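Local coordinates for Fe(2+) transporter FeoB (Escherichia coli, PDB 3I8X), which drives GTP-dependent uptake of ferrous iron across the inner membrane, its cytoplasmic N-terminal G domain, the part described here, binding guanine nucleotides, at residues A[93-98]-A[123-128]; A[117-122]-A[143-148]. All coordinates share one frame; numbering follows the deposited sequence.

Contact 1 (A[93-98]-A[123-128]); sequences VDASNL and DIAEKQ. With GDP (guanosine-5'-diphosphate), chain D.
Ser96 meets the end of helix 122-126 and the residues just after it through its CB, which rests 3.7 Å from CG2 of Ile124 and 3.6 Å from NE2 of Gln128. Deeper in, the methyls of Ala95 and Ala125 touch, CB to CB at 4.0 Å. Ile124 places CG2 anti to its backbone N, over Ser96, while its CG1 branch turns to the guanine, 3.6 Å from N2 of GDP. Beside it Asp123 reads the base: OD2 accepts from GDP N1 at 3.2 Å and, weakly, from N2. The same OD2 takes the amide of Ile124 on its anti side, and OD1 forms a salt bridge with Arg152. With an alanine here, guanine N1 and N2 would probably lose their carboxylate acceptor and Arg152 this salt bridge. In the second shell Asp94 shapes the loop under Ser96: an Asx turn brings Ser96 N to Asp94 OD1 at 2.9 Å, from above the carboxylate plane, and Asn97 ND2 binds OD2. No polar bond joins the two segments; apolar packing does, while the polar groups serve their own segment, the nucleotide or other neighbours, and a carboxylate is set against guanine N1 and, more weakly, N2, the pairing by which G proteins select guanine.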
loop_
_atom_site.group_PDB
_atom_site.type_symbol
_atom_site.label_atom_id
_atom_site.label_comp_id
_atom_site.label_asym_id
_atom_site.label_seq_id
_atom_site.Cartn_x
_atom_site.Cartn_y
_atom_site.Cartn_z
ATOM N N VAL A 93 1.965 9.464 3.165
ATOM C CA VAL A 93 2.416 9.861 1.825
ATOM C C VAL A 93 3.060 11.224 1.964
ATOM O O VAL A 93 2.519 12.098 2.617
ATOM C CB VAL A 93 1.237 9.953 0.803
ATOM C CG1 VAL A 93 1.722 10.540 -0.530
ATOM C CG2 VAL A 93 0.588 8.571 0.604
ATOM N N ASP A 94 4.229 11.396 1.357
ATOM C CA ASP A 94 4.943 12.659 1.418
ATOM C C ASP A 94 4.418 13.453 0.236
ATOM O O ASP A 94 4.628 13.064 -0.912
ATOM C CB ASP A 94 6.454 12.369 1.390
ATOM C CG ASP A 94 7.318 13.579 1.022
ATOM O OD1 ASP A 94 6.868 14.743 1.109
ATOM O OD2 ASP A 94 8.486 13.331 0.671
ATOM N N ALA A 95 3.689 14.533 0.523
ATOM C CA ALA A 95 3.091 15.389 -0.518
ATOM C C ALA A 95 4.116 16.110 -1.410
ATOM O O ALA A 95 3.778 16.547 -2.518
ATOM C CB ALA A 95 2.123 16.407 0.118
ATOM N N SER A 96 5.367 16.197 -0.946
ATOM C CA SER A 96 6.431 16.861 -1.677
ATOM C C SER A 96 7.081 15.965 -2.734
ATOM O O SER A 96 7.784 16.444 -3.612
ATOM C CB SER A 96 7.464 17.442 -0.704
ATOM O OG SER A 96 8.232 16.431 -0.067
ATOM N N ASN A 97 6.778 14.673 -2.672
ATOM C CA ASN A 97 7.240 13.688 -3.613
ATOM C C ASN A 97 6.106 12.761 -3.889
ATOM O O ASN A 97 6.211 11.570 -3.666
ATOM C CB ASN A 97 8.417 12.910 -3.019
ATOM C CG ASN A 97 9.667 13.727 -2.986
ATOM O OD1 ASN A 97 10.324 13.859 -4.011
ATOM N ND2 ASN A 97 9.996 14.317 -1.832
ATOM N N LEU A 98 5.021 13.309 -4.422
ATOM C CA LEU A 98 3.750 12.580 -4.497
ATOM C C LEU A 98 3.844 11.376 -5.420
ATOM O O LEU A 98 3.420 10.268 -5.052
ATOM C CB LEU A 98 2.587 13.517 -4.908
ATOM C CG LEU A 98 1.189 12.879 -4.967
ATOM C CD1 LEU A 98 0.813 12.403 -3.592
ATOM C CD2 LEU A 98 0.117 13.816 -5.540
ATOM N N ASP A 123 3.438 21.533 4.291
ATOM C CA ASP A 123 4.261 22.760 4.335
ATOM C C ASP A 123 5.475 22.691 3.387
ATOM O O ASP A 123 5.778 23.649 2.668
ATOM C CB ASP A 123 4.713 23.056 5.773
ATOM C CG ASP A 123 5.048 21.790 6.559
ATOM O OD1 ASP A 123 5.120 21.875 7.801
ATOM O OD2 ASP A 123 5.226 20.707 5.946
ATOM N N ILE A 124 6.148 21.550 3.370
ATOM C CA ILE A 124 7.216 21.301 2.402
ATOM C C ILE A 124 6.710 21.384 0.959
ATOM O O ILE A 124 7.357 22.008 0.123
ATOM C CB ILE A 124 7.904 19.932 2.631
ATOM C CG1 ILE A 124 8.320 19.791 4.107
ATOM C CG2 ILE A 124 9.076 19.752 1.648
ATOM C CD1 ILE A 124 9.224 18.629 4.410
ATOM N N ALA A 125 5.575 20.742 0.657
ATOM C CA ALA A 125 4.931 20.876 -0.659
ATOM C C ALA A 125 4.642 22.351 -0.958
ATOM O O ALA A 125 4.922 22.843 -2.043
ATOM C CB ALA A 125 3.632 20.072 -0.714
ATOM N N GLU A 126 4.095 23.048 0.028
ATOM C CA GLU A 126 3.682 24.433 -0.142
ATOM C C GLU A 126 4.854 25.260 -0.624
ATOM O O GLU A 126 4.809 25.859 -1.685
ATOM C CB GLU A 126 3.138 24.990 1.184
ATOM C CG GLU A 126 2.752 26.489 1.185
ATOM C CD GLU A 126 3.355 27.265 2.371
ATOM O OE1 GLU A 126 3.877 26.609 3.333
ATOM O OE2 GLU A 126 3.312 28.533 2.329
ATOM N N LYS A 127 5.927 25.258 0.144
ATOM C CA LYS A 127 7.053 26.109 -0.185
ATOM C C LYS A 127 7.974 25.550 -1.278
ATOM O O LYS A 127 9.030 26.117 -1.533
ATOM C CB LYS A 127 7.821 26.483 1.094
ATOM C CG LYS A 127 7.107 27.566 1.976
ATOM C CD LYS A 127 6.681 28.839 1.159
ATOM C CE LYS A 127 7.199 30.140 1.759
ATOM N NZ LYS A 127 8.649 30.343 1.428
ATOM N N GLN A 128 7.556 24.455 -1.928
ATOM C CA GLN A 128 8.082 24.057 -3.241
ATOM C C GLN A 128 7.115 24.457 -4.376
ATOM O O GLN A 128 7.185 23.923 -5.479
ATOM C CB GLN A 128 8.330 22.543 -3.290
ATOM C CG GLN A 128 9.529 22.035 -2.482
ATOM C CD GLN A 128 9.679 20.502 -2.557
ATOM O OE1 GLN A 128 9.507 19.900 -3.619
ATOM N NE2 GLN A 128 10.006 19.875 -1.425
HETATM P PB GDP D . 10.060 8.240 8.828
HETATM O O1B GDP D . 11.331 7.650 8.289
HETATM O O2B GDP D . 9.024 7.938 7.805
HETATM O O3B GDP D . 9.828 7.460 10.101
HETATM O O3A GDP D . 10.151 9.830 9.066
HETATM P PA GDP D . 10.222 10.747 10.431
HETATM O O1A GDP D . 11.437 10.526 11.313
HETATM O O2A GDP D . 8.955 10.889 11.225
HETATM O "O5'" GDP D . 10.371 12.202 9.774
HETATM C "C5'" GDP D . 11.503 12.604 9.017
HETATM C "C4'" GDP D . 11.798 14.067 9.349
HETATM O "O4'" GDP D . 10.741 14.881 8.851
HETATM C "C3'" GDP D . 11.835 14.320 10.847
HETATM O "O3'" GDP D . 12.798 15.309 11.183
HETATM C "C2'" GDP D . 10.463 14.849 11.205
HETATM O "O2'" GDP D . 10.506 15.682 12.368
HETATM C "C1'" GDP D . 10.061 15.564 9.924
HETATM N N9 GDP D . 8.588 15.571 9.658
HETATM C C8 GDP D . 7.681 14.600 9.877
HETATM N N7 GDP D . 6.444 15.004 9.477
HETATM C C5 GDP D . 6.547 16.246 8.980
HETATM C C6 GDP D . 5.633 17.263 8.378
HETATM O O6 GDP D . 4.423 17.046 8.239
HETATM N N1 GDP D . 6.151 18.423 7.974
HETATM C C2 GDP D . 7.464 18.687 8.120
HETATM N N2 GDP D . 7.937 19.866 7.710
HETATM N N3 GDP D . 8.367 17.829 8.662
HETATM C C4 GDP D . 7.968 16.607 9.094
#

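Contact 2 (A[117-122]-A[143-148]); sequences VALNML and CPVIPL. With GDP (guanosine-5'-diphosphate), chain D.
Val117 and Ile146 are joined at the edge of the G-domain sheet, where strand 145-147 runs parallel to strand 115-120 in the P-loop GTPase fold. Four backbone hydrogen bonds zip the pair together, among them Ile146 N to Val117 O at 2.8 Å and nearly straight (177°), and Leu148 N to Leu119 O at 2.9 Å. On the tightly packed face Val117 and Val145 lie side by side, CB of the former 4.0 Å from CG2 of the latter. Val117 CG2, anti to the carbonyl carbon, reaches SG of Cys143 at 3.8 Å, and helix 134-141 covers this face through Leu141, Ile134 and Ser138. Across the sheet Ala118 offers only a methyl, and Leu148 fills the place beside it with CD1; Ile146 turns its end away to helix 156-164. The looser side is at Pro144 and the outer edge of strand 145-147, the outermost of the sheet in this chain, where Ile146 and Pro147 are partly exposed yet still packed. Toward the nucleotide, Asn120 ND2 donates to Ser14 O of the P-loop, tying the base-binding motif to the phosphate-binding loop, while OD1 takes a weak hydrogen bond from Ser150 N; Met121 N gives a weak bond to GDP O6. Leu122, partly exposed, leans back against the proline ring, its CD1 only 3.3 Å from Pro147 CB, closer than usual van der Waals contact.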
loop_
_atom_site.group_PDB
_atom_site.type_symbol
_atom_site.label_atom_id
_atom_site.label_comp_id
_atom_site.label_asym_id
_atom_site.label_seq_id
_atom_site.Cartn_x
_atom_site.Cartn_y
_atom_site.Cartn_z
ATOM N N VAL A 117 -5.161 7.385 3.411
ATOM C CA VAL A 117 -3.937 8.078 3.080
ATOM C C VAL A 117 -3.771 9.262 4.032
ATOM O O VAL A 117 -4.626 10.154 4.083
ATOM C CB VAL A 117 -3.958 8.576 1.577
ATOM C CG1 VAL A 117 -2.816 9.505 1.300
ATOM C CG2 VAL A 117 -3.947 7.390 0.647
ATOM N N ALA A 118 -2.675 9.249 4.801
ATOM C CA ALA A 118 -2.241 10.450 5.538
ATOM C C ALA A 118 -1.257 11.244 4.670
ATOM O O ALA A 118 -0.097 10.825 4.493
ATOM C CB ALA A 118 -1.614 10.089 6.915
ATOM N N LEU A 119 -1.744 12.367 4.112
ATOM C CA LEU A 119 -0.938 13.205 3.196
ATOM C C LEU A 119 -0.090 14.161 4.016
ATOM O O LEU A 119 -0.570 15.176 4.516
ATOM C CB LEU A 119 -1.812 13.974 2.184
ATOM C CG LEU A 119 -1.106 14.546 0.928
ATOM C CD1 LEU A 119 -0.503 13.444 0.022
ATOM C CD2 LEU A 119 -2.042 15.399 0.098
ATOM N N ASN A 120 1.184 13.816 4.141
ATOM C CA ASN A 120 2.108 14.490 5.025
ATOM C C ASN A 120 3.045 15.466 4.279
ATOM O O ASN A 120 3.085 15.487 3.057
ATOM C CB ASN A 120 2.955 13.398 5.718
ATOM C CG ASN A 120 3.278 13.718 7.151
ATOM O OD1 ASN A 120 2.859 14.732 7.707
ATOM N ND2 ASN A 120 4.016 12.831 7.769
ATOM N N MET A 121 3.801 16.261 5.048
ATOM C CA MET A 121 4.837 17.169 4.529
ATOM C C MET A 121 4.236 18.206 3.582
ATOM O O MET A 121 4.753 18.489 2.493
ATOM C CB MET A 121 5.962 16.377 3.869
ATOM C CG MET A 121 6.277 15.066 4.582
ATOM S SD MET A 121 7.853 14.949 5.353
ATOM C CE MET A 121 8.823 14.596 3.884
ATOM N N LEU A 122 3.125 18.766 4.048
ATOM C CA LEU A 122 2.289 19.674 3.270
ATOM C C LEU A 122 2.898 21.062 3.173
ATOM O O LEU A 122 2.874 21.677 2.114
ATOM C CB LEU A 122 0.889 19.754 3.885
ATOM C CG LEU A 122 -0.093 18.654 3.487
ATOM C CD1 LEU A 122 -1.389 18.872 4.297
ATOM C CD2 LEU A 122 -0.373 18.656 1.971
ATOM N N CYS A 143 -10.194 6.034 -1.858
ATOM C CA CYS A 143 -10.050 5.953 -0.411
ATOM C C CYS A 143 -9.874 7.362 0.112
ATOM O O CYS A 143 -9.581 8.258 -0.677
ATOM C CB CYS A 143 -8.866 5.066 -0.058
ATOM S SG CYS A 143 -7.275 5.794 -0.317
ATOM N N PRO A 144 -10.104 7.568 1.421
ATOM C CA PRO A 144 -9.900 8.869 2.042
ATOM C C PRO A 144 -8.469 9.396 1.945
ATOM O O PRO A 144 -7.517 8.625 2.018
ATOM C CB PRO A 144 -10.291 8.630 3.509
ATOM C CG PRO A 144 -11.095 7.407 3.495
ATOM C CD PRO A 144 -10.629 6.582 2.383
ATOM N N VAL A 145 -8.345 10.700 1.769
ATOM C CA VAL A 145 -7.056 11.383 1.780
ATOM C C VAL A 145 -7.154 12.481 2.837
ATOM O O VAL A 145 -7.958 13.393 2.712
ATOM C CB VAL A 145 -6.631 11.928 0.361
ATOM C CG1 VAL A 145 -5.316 12.678 0.449
ATOM C CG2 VAL A 145 -6.491 10.786 -0.647
ATOM N N ILE A 146 -6.375 12.331 3.916
ATOM C CA ILE A 146 -6.414 13.249 5.052
ATOM C C ILE A 146 -5.109 14.075 5.093
ATOM O O ILE A 146 -4.027 13.520 5.253
ATOM C CB ILE A 146 -6.639 12.478 6.394
ATOM C CG1 ILE A 146 -7.821 11.493 6.291
ATOM C CG2 ILE A 146 -6.875 13.421 7.525
ATOM C CD1 ILE A 146 -9.135 12.148 6.067
ATOM N N PRO A 147 -5.203 15.413 4.912
ATOM C CA PRO A 147 -4.011 16.279 5.026
ATOM C C PRO A 147 -3.469 16.447 6.462
ATOM O O PRO A 147 -4.230 16.693 7.375
ATOM C CB PRO A 147 -4.471 17.617 4.411
ATOM C CG PRO A 147 -5.977 17.592 4.443
ATOM C CD PRO A 147 -6.419 16.168 4.538
ATOM N N LEU A 148 -2.155 16.265 6.621
ATOM C CA LEU A 148 -1.442 16.341 7.902
ATOM C C LEU A 148 -0.151 17.184 7.789
ATOM O O LEU A 148 0.627 17.047 6.830
ATOM C CB LEU A 148 -1.044 14.925 8.402
ATOM C CG LEU A 148 -2.030 14.103 9.272
ATOM C CD1 LEU A 148 -2.897 13.127 8.486
ATOM C CD2 LEU A 148 -1.297 13.335 10.329
HETATM P PB GDP D . 10.060 8.240 8.828
HETATM O O1B GDP D . 11.331 7.650 8.289
HETATM O O2B GDP D . 9.024 7.938 7.805
HETATM O O3B GDP D . 9.828 7.460 10.101
HETATM O O3A GDP D . 10.151 9.830 9.066
HETATM P PA GDP D . 10.222 10.747 10.431
HETATM O O1A GDP D . 11.437 10.526 11.313
HETATM O O2A GDP D . 8.955 10.889 11.225
HETATM O "O5'" GDP D . 10.371 12.202 9.774
HETATM C "C5'" GDP D . 11.503 12.604 9.017
HETATM C "C4'" GDP D . 11.798 14.067 9.349
HETATM O "O4'" GDP D . 10.741 14.881 8.851
HETATM C "C3'" GDP D . 11.835 14.320 10.847
HETATM O "O3'" GDP D . 12.798 15.309 11.183
HETATM C "C2'" GDP D . 10.463 14.849 11.205
HETATM O "O2'" GDP D . 10.506 15.682 12.368
HETATM C "C1'" GDP D . 10.061 15.564 9.924
HETATM N N9 GDP D . 8.588 15.571 9.658
HETATM C C8 GDP D . 7.681 14.600 9.877
HETATM N N7 GDP D . 6.444 15.004 9.477
HETATM C C5 GDP D . 6.547 16.246 8.980
HETATM C C6 GDP D . 5.633 17.263 8.378
HETATM O O6 GDP D . 4.423 17.046 8.239
HETATM N N1 GDP D . 6.151 18.423 7.974
HETATM C C2 GDP D . 7.464 18.687 8.120
HETATM N N2 GDP D . 7.937 19.866 7.710
HETATM N N3 GDP D . 8.367 17.829 8.662
HETATM C C4 GDP D . 7.968 16.607 9.094
#

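Followed from the N terminus, the chain leaves strand 88-94 through 93-98, runs along helix 98-110 and returns by strand 115-120, whose end at 117-122 passes directly into 123-128. Contact 1 closes that first loop. Contact 2 closes a second one, through helix 134-141 to strand 145-147, and because 117-122 lies between the two segments of contact 1 while 143-148 lies beyond both, the loops cross. They are stitched together at the neighbouring strands: Asn120 N lies 2.7 Å from Val93 O and Ala95 N 2.8 Å from Asn120 O, both probable hydrogen bonds. Strands 88-94, 115-120 and 145-147 are thus joined behind 117-122 and 123-128, through which both contacts reach GDP.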